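Local coordinates for Alr4995 protein (Nostoc sp., PDB 6LRF) that converts arginine to ornithine through its arginine dihydrolase activity and also carries ornithine cyclodeaminase activity, making it a bifunctional enzyme, at residues B[468-473]-B[674-679]; B[491-496]-B[629-634]; B[509-514]-B[686-691]; B[528-533]-B[581-586]; B[595-600]-B[618-623]. All blocks are in the same frame, centred on the assembly; numbering follows the deposited sequence.

Overall arrangement
From the N terminus, helix 467-486 comes first, and contact 1 ties it to edge strand 673-677, closing the widest loop among these pairs. Contact 2 lies inside this loop and joins strand 491-495 to strand 629-633 in the middle of the same parallel sheet. Contact 3 pairs helix 505-513 with the C-terminal helix 680-694, so it crosses both contacts 1 and 2. Contacts 4 and 5 follow in series inside all three loops: residues 528-533 meet 581-586 at a helix start, then the other edge strand, 594-597, meets helix 613-624. Together they tie both edges, the centre and the flanking helices of the Rossmann-type domain.

Contact 1 (B[468-473]-B[674-679]); sequences RRVELV and VGVVTD
The guanidinium of Arg469 has the methyl CG2 of Val473, from its own helix, against one face, 3.4 Å above the plane and displaced toward the rim, while Gly675 O, Val674 CG2 and Val676 CG1 approach it obliquely across the contact. Here helix 467-486 packs on strand 673-677, an outermost strand of the parallel sheet of the Rossmann-type domain, and the short segments run at 145° to each other with axes 9.0 Å apart. Arg469 reaches the strand because its CG lies anti to the backbone N and the chain then bends at chi2 (80°). This brings NH2 to Gly675 O, but the hydrogen bond is weak, at 3.4 Å and with an N-H...O angle of 132°. The Arg469 and Val674 side chains pass in opposite senses, NH2 4.0 Å from Val674 CG2.

Beside this polar end the contact is made by branched side chains. Val473 meets Val676 tip to tip, with CG2 of the former 3.6 Å from CG1 of the latter, and touches Val674 CG2 in the same manner. Phe683 of the C-terminal helix also lies on Val676. Just after the strand, Asp679 OD1 caps Leu682 N and OD2 hydrogen bonds with Glu467 N of a second subunit, which places the contact beside an intersubunit boundary. One helical turn before Val473, Val470 points CG2 at Thr678, 3.7 Å from its CB.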
# COMPACT_ATOMS: atom_id res chain seq x y z
N ARG B 468 -6.92 0.69 17.51
CA ARG B 468 -6.80 1.36 18.80
C ARG B 468 -6.54 2.84 18.63
O ARG B 468 -7.12 3.68 19.33
CB ARG B 468 -5.67 0.73 19.62
CG ARG B 468 -6.12 0.25 20.98
CD ARG B 468 -5.00 -0.53 21.62
NE ARG B 468 -5.33 -1.09 22.93
CZ ARG B 468 -6.01 -2.22 23.11
NH1 ARG B 468 -6.45 -2.90 22.06
NH2 ARG B 468 -6.26 -2.66 24.34
N ARG B 469 -5.66 3.15 17.69
CA ARG B 469 -5.35 4.51 17.32
C ARG B 469 -6.60 5.23 16.82
O ARG B 469 -6.97 6.29 17.33
CB ARG B 469 -4.25 4.50 16.25
CG ARG B 469 -4.11 5.77 15.44
CD ARG B 469 -3.35 6.86 16.18
NE ARG B 469 -3.14 8.01 15.31
CZ ARG B 469 -3.08 9.28 15.72
NH1 ARG B 469 -3.23 9.57 17.01
NH2 ARG B 469 -2.88 10.25 14.84
N VAL B 470 -7.26 4.64 15.82
CA VAL B 470 -8.45 5.23 15.22
C VAL B 470 -9.47 5.51 16.31
O VAL B 470 -10.12 6.55 16.33
CB VAL B 470 -9.05 4.30 14.15
CG1 VAL B 470 -10.50 4.64 13.88
CG2 VAL B 470 -8.22 4.37 12.87
N GLU B 471 -9.56 4.60 17.27
CA GLU B 471 -10.55 4.72 18.31
C GLU B 471 -10.21 5.86 19.29
O GLU B 471 -11.10 6.55 19.79
CB GLU B 471 -10.70 3.38 19.02
CG GLU B 471 -11.76 3.34 20.09
CD GLU B 471 -11.93 1.95 20.68
OE1 GLU B 471 -11.23 1.03 20.20
OE2 GLU B 471 -12.76 1.79 21.61
N LEU B 472 -8.92 6.08 19.55
CA LEU B 472 -8.55 7.18 20.44
C LEU B 472 -8.72 8.52 19.72
O LEU B 472 -9.20 9.48 20.31
CB LEU B 472 -7.11 7.01 20.97
CG LEU B 472 -7.01 6.52 22.43
CD1 LEU B 472 -7.89 7.35 23.36
CD2 LEU B 472 -7.34 5.02 22.57
N VAL B 473 -8.34 8.57 18.44
CA VAL B 473 -8.59 9.76 17.63
C VAL B 473 -10.08 10.10 17.60
O VAL B 473 -10.48 11.24 17.82
CB VAL B 473 -8.09 9.58 16.19
CG1 VAL B 473 -8.66 10.67 15.27
CG2 VAL B 473 -6.58 9.59 16.17
N VAL B 674 -5.25 16.49 12.82
CA VAL B 674 -5.14 15.07 13.12
C VAL B 674 -5.53 14.27 11.87
O VAL B 674 -6.39 14.69 11.08
CB VAL B 674 -5.98 14.65 14.35
CG1 VAL B 674 -7.47 14.57 14.02
CG2 VAL B 674 -5.48 13.30 14.90
N GLY B 675 -4.85 13.15 11.67
CA GLY B 675 -5.12 12.30 10.53
C GLY B 675 -5.15 10.84 10.93
O GLY B 675 -4.35 10.40 11.76
N VAL B 676 -6.10 10.10 10.36
CA VAL B 676 -6.13 8.64 10.49
C VAL B 676 -6.29 8.01 9.12
O VAL B 676 -7.01 8.52 8.25
CB VAL B 676 -7.27 8.12 11.41
CG1 VAL B 676 -6.86 8.19 12.86
CG2 VAL B 676 -8.55 8.89 11.17
N VAL B 677 -5.58 6.90 8.91
CA VAL B 677 -5.65 6.15 7.68
C VAL B 677 -6.52 4.95 7.93
O VAL B 677 -6.09 3.99 8.56
CB VAL B 677 -4.29 5.71 7.19
CG1 VAL B 677 -4.44 4.92 5.90
CG2 VAL B 677 -3.41 6.92 6.96
N THR B 678 -7.76 5.02 7.47
CA THR B 678 -8.74 4.03 7.85
C THR B 678 -9.96 4.12 6.94
O THR B 678 -10.06 5.00 6.08
CB THR B 678 -9.15 4.20 9.33
OG1 THR B 678 -9.79 3.01 9.81
CG2 THR B 678 -10.07 5.41 9.53
N ASP B 679 -10.86 3.17 7.10
CA ASP B 679 -12.15 3.17 6.42
C ASP B 679 -12.98 4.32 6.98
O ASP B 679 -13.20 4.38 8.20
CB ASP B 679 -12.85 1.83 6.64
CG ASP B 679 -14.22 1.77 5.99
OD1 ASP B 679 -15.12 2.55 6.39
OD2 ASP B 679 -14.41 0.90 5.09

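Contact 2 (B[491-496]-B[629-634]); sequences VVVTAG and MILMLS
Strands 491-495 and 629-633 run parallel, their axes 4.6 Å apart and inclined by 16°, and five backbone hydrogen bonds join the segments, from Val492 N to Met629 O (2.9 Å) at one end to Gly496 N to Leu633 O at the other. These are the first and fourth strands in chain order of the six-stranded Rossmann-type sheet, neighbours at its centre, where the order 3-2-1-4-5-6 changes direction.

Between the backbone bonds, CA-H groups also lean on carbonyls, the closest being Ile630 CA at 3.2 Å from Val492 O. Val491, Val493, Ala495, Met629, Leu631 and Leu633 project from one face, and its first residues meet helix 467-486, where the selenomethionine Met629 touches Glu480 and Ile484. Val493 touches two leucines: CG2 lies beside Leu631 CB at 3.9 Å, the two side chains pointing the same way, and CG1 reaches across to Leu633 CD1 at 3.7 Å.

The other face carries Val492, Thr494, Ile630 and Met632 and is overlaid by helix 637-645, whose Ser639 meets the selenomethionine Met632. Thr494 is its one polar member. With chi1 at 71°, OG1 sits between the backbone N and the carbonyl carbon, where it hydrogen bonds with Ser635 OG and more weakly with Ser639 OG. The same turn lays the hydroxyl alongside Met632, OG1 being 3.3 Å from Met632 CG.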
# COMPACT_ATOMS: atom_id res chain seq x y z
N VAL B 491 -18.87 23.99 12.20
CA VAL B 491 -18.15 22.80 11.75
C VAL B 491 -18.42 22.62 10.26
O VAL B 491 -19.57 22.68 9.82
CB VAL B 491 -18.56 21.54 12.55
CG1 VAL B 491 -17.94 20.29 11.94
CG2 VAL B 491 -18.17 21.69 14.03
N VAL B 492 -17.36 22.44 9.48
CA VAL B 492 -17.51 22.30 8.04
C VAL B 492 -17.05 20.89 7.67
O VAL B 492 -16.05 20.41 8.19
CB VAL B 492 -16.70 23.36 7.26
CG1 VAL B 492 -16.79 23.11 5.76
CG2 VAL B 492 -17.22 24.75 7.59
N VAL B 493 -17.80 20.24 6.80
CA VAL B 493 -17.44 18.91 6.35
C VAL B 493 -17.15 18.93 4.86
O VAL B 493 -17.88 19.56 4.08
CB VAL B 493 -18.56 17.89 6.68
CG1 VAL B 493 -18.26 16.56 6.05
CG2 VAL B 493 -18.69 17.73 8.19
N THR B 494 -16.06 18.28 4.46
CA THR B 494 -15.82 17.98 3.05
C THR B 494 -16.01 16.47 2.91
O THR B 494 -15.66 15.72 3.81
CB THR B 494 -14.41 18.40 2.58
OG1 THR B 494 -13.44 17.54 3.16
CG2 THR B 494 -14.12 19.82 3.02
N ALA B 495 -16.57 16.01 1.80
CA ALA B 495 -16.84 14.58 1.71
C ALA B 495 -16.77 14.09 0.28
O ALA B 495 -17.21 14.79 -0.62
CB ALA B 495 -18.21 14.27 2.33
N GLY B 496 -16.23 12.89 0.08
CA GLY B 496 -16.19 12.28 -1.24
C GLY B 496 -17.00 11.00 -1.28
O GLY B 496 -17.44 10.52 -0.23
N MSE B 629 -13.78 23.92 13.05
CA MSE B 629 -13.31 22.60 12.71
C MSE B 629 -13.70 22.27 11.30
O MSE B 629 -14.78 22.61 10.85
CB MSE B 629 -13.86 21.55 13.67
CG MSE B 629 -13.45 20.13 13.30
SE MSE B 629 -13.88 18.81 14.68
CE MSE B 629 -12.68 19.47 16.05
N ILE B 630 -12.79 21.59 10.60
CA ILE B 630 -13.08 21.06 9.29
C ILE B 630 -12.87 19.55 9.36
O ILE B 630 -11.81 19.08 9.75
CB ILE B 630 -12.18 21.69 8.22
CG1 ILE B 630 -12.34 23.21 8.24
CG2 ILE B 630 -12.49 21.11 6.84
CD1 ILE B 630 -11.47 23.91 7.25
N LEU B 631 -13.92 18.81 9.02
CA LEU B 631 -13.90 17.36 8.98
C LEU B 631 -13.73 16.90 7.52
O LEU B 631 -14.62 17.09 6.69
CB LEU B 631 -15.20 16.81 9.57
CG LEU B 631 -15.22 15.39 10.11
CD1 LEU B 631 -14.15 15.23 11.17
CD2 LEU B 631 -16.61 15.11 10.70
N MSE B 632 -12.59 16.32 7.21
CA MSE B 632 -12.30 15.97 5.82
C MSE B 632 -12.45 14.46 5.63
O MSE B 632 -11.59 13.67 6.02
CB MSE B 632 -10.92 16.46 5.42
CG MSE B 632 -10.86 17.97 5.16
SE MSE B 632 -9.04 18.72 5.29
CE MSE B 632 -8.64 18.27 7.13
N LEU B 633 -13.57 14.08 5.02
CA LEU B 633 -13.93 12.67 4.94
C LEU B 633 -13.65 12.14 3.54
O LEU B 633 -14.50 12.23 2.63
CB LEU B 633 -15.40 12.49 5.34
CG LEU B 633 -15.81 13.03 6.71
CD1 LEU B 633 -17.34 13.05 6.85
CD2 LEU B 633 -15.18 12.23 7.85
N SER B 634 -12.46 11.56 3.42
CA SER B 634 -11.82 11.09 2.18
C SER B 634 -12.31 11.80 0.92
O SER B 634 -13.00 11.21 0.09
CB SER B 634 -11.99 9.57 2.02
OG SER B 634 -13.35 9.19 1.96

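Contact 3 (B[509-514]-B[686-691]); sequences SRLIRE and LLTQQL
Thr688 OG1 is shared between two carbonyl oxygens of its own helix, those of Leu684 and Ser685, and its carbons CB and CG2 meet Arg510 and Leu511. The hydroxyl lies between the backbone N and the carbonyl carbon (chi1 39°), close to the preceding turn, while CG2 lies beside the backbone N and looks across to Leu511 CG at 4.3 Å.

Arg510 passes Thr688 at a slant. Its NH1 comes within 3.9 Å of Thr688 CB, and the guanidinium lies oblique to that atom; a nitrogen here meets a carbon, which makes this a van der Waals contact. The charge of Arg510 links the two helices through NH2, which forms a salt bridge with Asp692, one residue past 686-691. Within its own segment NE faces Glu514, but the modelled separation is too short to be relied on, and that pair remains doubtful.

Deeper in, Leu511 supplies the apolar part. Its two methyls part company: CD1 meets Leu687 CD2 at 3.8 Å, while CD2 presses on Leu691 CD1 at 3.5 Å, tighter than usual for two methyls. Leu511 lies about perpendicular to both leucines, and Tyr516 touches Leu511 and Leu691 alike.

The segment axes are 10.9 Å apart and inclined by 40°, a helix pair lying on one face of the parallel sheet, as in the layered alpha/beta/alpha architecture of Rossmann-type domains.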
# COMPACT_ATOMS: atom_id res chain seq x y z
N SER B 509 -25.33 11.52 7.49
CA SER B 509 -26.72 12.00 7.52
C SER B 509 -27.15 12.34 8.93
O SER B 509 -27.80 13.35 9.18
CB SER B 509 -27.69 10.93 6.98
OG SER B 509 -27.63 10.83 5.58
N ARG B 510 -26.82 11.44 9.84
CA ARG B 510 -27.20 11.61 11.23
C ARG B 510 -26.50 12.83 11.84
O ARG B 510 -27.15 13.66 12.49
CB ARG B 510 -26.88 10.34 12.03
CG ARG B 510 -27.08 10.52 13.50
CD ARG B 510 -27.77 9.34 14.14
NE ARG B 510 -27.98 9.62 15.55
CZ ARG B 510 -27.23 9.13 16.53
NH1 ARG B 510 -26.24 8.30 16.25
NH2 ARG B 510 -27.49 9.47 17.79
N LEU B 511 -25.20 12.95 11.62
CA LEU B 511 -24.45 14.14 12.04
C LEU B 511 -25.11 15.46 11.61
O LEU B 511 -25.21 16.40 12.40
CB LEU B 511 -23.02 14.09 11.51
CG LEU B 511 -22.10 13.08 12.20
CD1 LEU B 511 -20.76 13.08 11.53
CD2 LEU B 511 -21.97 13.41 13.68
N ILE B 512 -25.55 15.52 10.35
CA ILE B 512 -26.16 16.74 9.80
C ILE B 512 -27.52 17.01 10.47
O ILE B 512 -27.85 18.15 10.82
CB ILE B 512 -26.34 16.63 8.26
CG1 ILE B 512 -24.98 16.59 7.54
CG2 ILE B 512 -27.18 17.77 7.74
CD1 ILE B 512 -25.03 16.07 6.12
N ARG B 513 -28.29 15.94 10.63
CA ARG B 513 -29.61 15.98 11.26
C ARG B 513 -29.56 16.51 12.69
O ARG B 513 -30.44 17.26 13.11
CB ARG B 513 -30.22 14.57 11.24
CG ARG B 513 -31.71 14.51 11.44
CD ARG B 513 -32.28 13.22 10.83
NE ARG B 513 -31.74 12.02 11.46
CZ ARG B 513 -31.08 11.06 10.81
NH1 ARG B 513 -30.87 11.15 9.50
NH2 ARG B 513 -30.64 9.99 11.47
N GLU B 514 -28.51 16.15 13.43
CA GLU B 514 -28.40 16.47 14.85
C GLU B 514 -27.50 17.68 15.19
O GLU B 514 -27.09 17.85 16.34
CB GLU B 514 -27.89 15.24 15.59
CG GLU B 514 -28.82 14.05 15.38
CD GLU B 514 -28.40 12.81 16.16
OE1 GLU B 514 -27.41 12.87 16.92
OE2 GLU B 514 -29.08 11.76 16.01
N LEU B 686 -17.95 4.77 14.49
CA LEU B 686 -17.41 5.02 15.83
C LEU B 686 -17.73 6.41 16.33
O LEU B 686 -18.06 6.60 17.50
CB LEU B 686 -15.91 4.83 15.81
CG LEU B 686 -15.40 3.44 15.46
CD1 LEU B 686 -13.91 3.49 15.19
CD2 LEU B 686 -15.73 2.51 16.62
N LEU B 687 -17.58 7.40 15.45
CA LEU B 687 -17.84 8.79 15.82
C LEU B 687 -19.27 8.96 16.31
O LEU B 687 -19.51 9.62 17.33
CB LEU B 687 -17.57 9.72 14.64
CG LEU B 687 -17.85 11.20 14.89
CD1 LEU B 687 -16.84 11.77 15.90
CD2 LEU B 687 -17.81 11.97 13.58
N THR B 688 -20.22 8.36 15.61
CA THR B 688 -21.63 8.49 16.03
C THR B 688 -21.90 7.68 17.30
O THR B 688 -22.67 8.11 18.17
CB THR B 688 -22.60 8.07 14.90
OG1 THR B 688 -22.08 6.92 14.22
CG2 THR B 688 -22.79 9.22 13.90
N GLN B 689 -21.28 6.51 17.42
CA GLN B 689 -21.37 5.73 18.65
C GLN B 689 -20.78 6.53 19.80
O GLN B 689 -21.36 6.62 20.87
CB GLN B 689 -20.63 4.40 18.52
CG GLN B 689 -21.35 3.38 17.66
CD GLN B 689 -20.42 2.25 17.25
OE1 GLN B 689 -20.57 1.67 16.16
NE2 GLN B 689 -19.46 1.93 18.11
N GLN B 690 -19.62 7.14 19.55
CA GLN B 690 -18.94 7.89 20.59
C GLN B 690 -19.69 9.16 20.99
O GLN B 690 -19.60 9.60 22.14
CB GLN B 690 -17.53 8.24 20.14
CG GLN B 690 -16.63 8.68 21.26
CD GLN B 690 -16.28 7.54 22.20
OE1 GLN B 690 -16.64 6.39 21.97
NE2 GLN B 690 -15.57 7.87 23.27
N LEU B 691 -20.44 9.74 20.06
CA LEU B 691 -21.21 10.95 20.35
C LEU B 691 -22.44 10.63 21.17
O LEU B 691 -23.00 11.50 21.85
CB LEU B 691 -21.64 11.64 19.06
CG LEU B 691 -20.58 12.50 18.38
CD1 LEU B 691 -20.97 12.70 16.93
CD2 LEU B 691 -20.46 13.83 19.08

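Contact 4 (B[528-533]-B[581-586]); sequences VHDIEQ and SGVMYE
Asp530, on helix 524-536, presses its carboxylate onto the start of helix 583-589, and here the contact is tight. OD1 accepts Val583 N at 2.8 Å on its syn side, and OD2 takes Met584 N at 2.9 Å with a nearly straight bond (174°), the donor standing above the carboxylate plane. With CG anti to the backbone N (chi1 170°), the carboxylate is directed at the start of helix 583-589. Val583 CB closes in to 3.4 Å from OD1, and Met584 CG lies 3.3 Å from OD2. Gly582, the N-cap residue, has its CA 3.6 Å from Asp530 OD1, and its positive phi (114°) suits glycine.

The other side is looser. Ile531 CG1 touches Met584 CG only at 4.2 Å, and a water bonds to OD2. That water donates to OD2 and to Ser581 O and accepts from Tyr585 N, so it links the acid to the third amide of the helix start. Two direct bonds and one relayed through water therefore satisfy the first three amides, and the partial positive charge of a helix start would probably complement the buried carboxylate of Asp530.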
# COMPACT_ATOMS: atom_id res chain seq x y z
N VAL B 528 -24.30 12.60 -6.41
CA VAL B 528 -24.97 11.59 -7.23
C VAL B 528 -25.00 10.23 -6.52
O VAL B 528 -26.02 9.55 -6.53
CB VAL B 528 -24.33 11.41 -8.62
CG1 VAL B 528 -25.08 10.33 -9.41
CG2 VAL B 528 -24.33 12.72 -9.41
N HIS B 529 -23.88 9.82 -5.92
CA HIS B 529 -23.82 8.53 -5.24
C HIS B 529 -24.74 8.47 -4.03
O HIS B 529 -25.37 7.45 -3.78
CB HIS B 529 -22.38 8.22 -4.81
CG HIS B 529 -21.50 7.79 -5.93
ND1 HIS B 529 -21.29 6.46 -6.24
CD2 HIS B 529 -20.81 8.50 -6.85
CE1 HIS B 529 -20.48 6.38 -7.28
NE2 HIS B 529 -20.18 7.60 -7.68
N ASP B 530 -24.81 9.56 -3.27
CA ASP B 530 -25.69 9.62 -2.11
C ASP B 530 -27.14 9.49 -2.56
O ASP B 530 -27.92 8.73 -1.98
CB ASP B 530 -25.49 10.92 -1.35
CG ASP B 530 -26.55 11.13 -0.26
OD1 ASP B 530 -26.54 10.38 0.75
OD2 ASP B 530 -27.36 12.08 -0.41
N ILE B 531 -27.50 10.23 -3.61
CA ILE B 531 -28.86 10.19 -4.08
C ILE B 531 -29.15 8.80 -4.68
O ILE B 531 -30.18 8.23 -4.39
CB ILE B 531 -29.13 11.31 -5.08
CG1 ILE B 531 -29.02 12.65 -4.34
CG2 ILE B 531 -30.51 11.15 -5.70
CD1 ILE B 531 -29.12 13.88 -5.22
N GLU B 532 -28.22 8.24 -5.44
CA GLU B 532 -28.42 6.90 -6.00
C GLU B 532 -28.63 5.85 -4.91
O GLU B 532 -29.54 5.02 -5.01
CB GLU B 532 -27.23 6.49 -6.87
CG GLU B 532 -27.51 5.23 -7.70
CD GLU B 532 -26.24 4.61 -8.28
OE1 GLU B 532 -25.17 5.26 -8.30
OE2 GLU B 532 -26.32 3.44 -8.69
N GLN B 533 -27.80 5.88 -3.87
CA GLN B 533 -27.90 4.89 -2.80
C GLN B 533 -29.24 4.98 -2.11
O GLN B 533 -29.81 3.96 -1.71
CB GLN B 533 -26.77 5.07 -1.79
CG GLN B 533 -27.10 4.55 -0.36
CD GLN B 533 -26.05 4.95 0.69
OE1 GLN B 533 -24.99 4.33 0.77
NE2 GLN B 533 -26.35 5.96 1.51
N SER B 581 -34.30 10.51 1.66
CA SER B 581 -33.33 10.26 2.70
C SER B 581 -31.91 10.48 2.19
O SER B 581 -31.69 10.53 0.98
CB SER B 581 -33.48 8.83 3.23
OG SER B 581 -33.34 7.90 2.17
N GLY B 582 -30.97 10.62 3.13
CA GLY B 582 -29.56 10.63 2.78
C GLY B 582 -28.90 11.96 3.05
O GLY B 582 -29.53 12.89 3.57
N VAL B 583 -27.62 12.06 2.69
CA VAL B 583 -26.84 13.26 2.99
C VAL B 583 -27.46 14.51 2.38
O VAL B 583 -27.76 15.47 3.09
CB VAL B 583 -25.38 13.11 2.50
CG1 VAL B 583 -24.60 14.40 2.73
CG2 VAL B 583 -24.72 11.94 3.22
N MSE B 584 -27.68 14.51 1.07
CA MSE B 584 -28.17 15.71 0.39
C MSE B 584 -29.58 16.05 0.91
O MSE B 584 -29.93 17.21 1.09
CB MSE B 584 -28.15 15.52 -1.14
CG MSE B 584 -26.80 15.04 -1.70
SE MSE B 584 -25.31 16.17 -1.08
CE MSE B 584 -25.98 17.79 -1.91
N TYR B 585 -30.37 15.02 1.18
CA TYR B 585 -31.70 15.20 1.77
C TYR B 585 -31.66 15.95 3.10
O TYR B 585 -32.39 16.91 3.29
CB TYR B 585 -32.38 13.84 2.01
CG TYR B 585 -33.68 13.94 2.80
CD1 TYR B 585 -34.88 14.28 2.16
CD2 TYR B 585 -33.71 13.71 4.17
CE1 TYR B 585 -36.07 14.37 2.88
CE2 TYR B 585 -34.90 13.80 4.89
CZ TYR B 585 -36.07 14.13 4.24
OH TYR B 585 -37.24 14.22 4.95
N GLU B 586 -30.81 15.50 4.01
CA GLU B 586 -30.69 16.17 5.31
C GLU B 586 -30.21 17.61 5.17
O GLU B 586 -30.62 18.47 5.94
CB GLU B 586 -29.76 15.40 6.25
CG GLU B 586 -30.25 14.01 6.68
CD GLU B 586 -31.63 14.01 7.36
OE1 GLU B 586 -32.14 15.08 7.77
OE2 GLU B 586 -32.23 12.91 7.48
O HOH W 1 -30.04 12.50 -0.16

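Contact 5 (B[595-600]-B[618-623]); sequences VLAGSI and EEYAKH
Apolar and aromatic contacts carry most of the meeting between Val595 and helix 613-624. Val595 CG1 lies at the edge of the Tyr620 ring, in its plane and 3.6 Å from CE1. Its other methyl, CG2, comes within 3.5 Å of His623 CD2 and approaches that ring obliquely. The two methyls are split between the rings because CG1 stands anti to the backbone N (chi1 179°) and CG2 beside it. Ala597 adds CB, 3.9 Å from Tyr620 CE1, on a slant to the ring.

Strand 594-597 is an outermost strand of the Rossmann-type sheet, and helix 613-624 belongs to the beta-alpha-beta crossover from it to strand 629-633. The helix lies over the strand at 144°, its axis 9.2 Å away.

The polar atoms of Glu619 and Tyr620 touch carbons of the strand. Glu619 OE1 rests 3.4 Å from Val595 CG1, while OE2 bonds to Gln610 NE2. Tyr620 OH lies 3.6 Å from Ala597 CB, and it hydrogen bonds with His638 ND1 and Gly522 O, which holds the ring over strands 594-597 and 519-523, against helix 637-645.

Another subunit, the third, also reaches the contact: Ile600 O accepts a hydrogen bond from Gln617 NE2 of that subunit, and Ile600 of the same neighbour packs on Ala597 and Tyr620.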
# COMPACT_ATOMS: atom_id res chain seq x y z
N VAL B 595 -21.93 23.21 -1.19
CA VAL B 595 -21.37 23.63 -2.47
C VAL B 595 -20.78 22.41 -3.15
O VAL B 595 -19.98 21.66 -2.55
CB VAL B 595 -20.28 24.72 -2.32
CG1 VAL B 595 -19.71 25.12 -3.69
CG2 VAL B 595 -20.83 25.94 -1.58
N LEU B 596 -21.20 22.18 -4.38
CA LEU B 596 -20.61 21.12 -5.19
C LEU B 596 -19.70 21.75 -6.24
O LEU B 596 -20.17 22.39 -7.17
CB LEU B 596 -21.69 20.27 -5.84
CG LEU B 596 -22.76 19.72 -4.88
CD1 LEU B 596 -23.83 18.95 -5.63
CD2 LEU B 596 -22.14 18.84 -3.81
N ALA B 597 -18.39 21.60 -6.07
CA ALA B 597 -17.43 22.12 -7.05
C ALA B 597 -17.27 21.13 -8.17
O ALA B 597 -17.05 19.94 -7.90
CB ALA B 597 -16.10 22.41 -6.42
N GLY B 598 -17.35 21.60 -9.40
CA GLY B 598 -17.22 20.71 -10.54
C GLY B 598 -15.81 20.16 -10.69
O GLY B 598 -14.88 20.61 -10.02
N SER B 599 -15.65 19.18 -11.58
CA SER B 599 -14.34 18.66 -11.95
C SER B 599 -14.38 18.21 -13.41
O SER B 599 -15.45 18.08 -14.00
CB SER B 599 -13.93 17.50 -11.03
OG SER B 599 -14.48 16.28 -11.47
N ILE B 600 -13.19 17.98 -13.98
CA ILE B 600 -13.08 17.57 -15.39
C ILE B 600 -13.73 16.18 -15.65
O ILE B 600 -14.09 15.85 -16.79
CB ILE B 600 -11.58 17.57 -15.82
CG1 ILE B 600 -11.42 17.46 -17.35
CG2 ILE B 600 -10.80 16.50 -15.07
CD1 ILE B 600 -11.96 18.65 -18.09
N GLU B 618 -14.61 30.81 -4.60
CA GLU B 618 -15.19 31.89 -3.83
C GLU B 618 -16.28 31.40 -2.88
O GLU B 618 -16.37 31.83 -1.73
CB GLU B 618 -15.77 32.95 -4.77
CG GLU B 618 -16.61 34.00 -4.06
CD GLU B 618 -17.48 34.81 -5.02
OE1 GLU B 618 -18.04 34.22 -5.98
OE2 GLU B 618 -17.60 36.04 -4.80
N GLU B 619 -17.12 30.48 -3.36
CA GLU B 619 -18.19 29.92 -2.54
C GLU B 619 -17.63 29.06 -1.40
O GLU B 619 -18.15 29.10 -0.28
CB GLU B 619 -19.16 29.11 -3.40
CG GLU B 619 -19.95 29.97 -4.40
CD GLU B 619 -20.64 29.14 -5.49
OE1 GLU B 619 -20.79 27.91 -5.30
OE2 GLU B 619 -21.03 29.70 -6.54
N TYR B 620 -16.59 28.27 -1.70
CA TYR B 620 -15.90 27.51 -0.65
C TYR B 620 -15.36 28.46 0.44
O TYR B 620 -15.58 28.25 1.63
CB TYR B 620 -14.73 26.69 -1.23
CG TYR B 620 -15.07 25.27 -1.69
CD1 TYR B 620 -16.26 24.98 -2.37
CD2 TYR B 620 -14.16 24.24 -1.48
CE1 TYR B 620 -16.55 23.66 -2.79
CE2 TYR B 620 -14.43 22.94 -1.90
CZ TYR B 620 -15.63 22.66 -2.55
OH TYR B 620 -15.88 21.36 -2.95
N ALA B 621 -14.64 29.48 -0.01
CA ALA B 621 -13.97 30.41 0.89
C ALA B 621 -14.99 31.09 1.79
O ALA B 621 -14.74 31.31 2.96
CB ALA B 621 -13.17 31.44 0.11
N LYS B 622 -16.15 31.41 1.23
CA LYS B 622 -17.21 32.07 1.99
C LYS B 622 -17.74 31.16 3.10
O LYS B 622 -17.87 31.59 4.26
CB LYS B 622 -18.35 32.50 1.07
CG LYS B 622 -19.44 33.27 1.81
CD LYS B 622 -20.54 33.71 0.85
CE LYS B 622 -21.35 32.54 0.31
NZ LYS B 622 -22.19 31.89 1.38
N HIS B 623 -18.03 29.91 2.78
CA HIS B 623 -18.57 29.02 3.81
C HIS B 623 -17.50 28.61 4.81
O HIS B 623 -17.83 28.18 5.92
CB HIS B 623 -19.20 27.80 3.16
CG HIS B 623 -20.46 28.12 2.44
ND1 HIS B 623 -21.60 28.54 3.09
CD2 HIS B 623 -20.76 28.11 1.12
CE1 HIS B 623 -22.55 28.77 2.21
NE2 HIS B 623 -22.07 28.52 1.00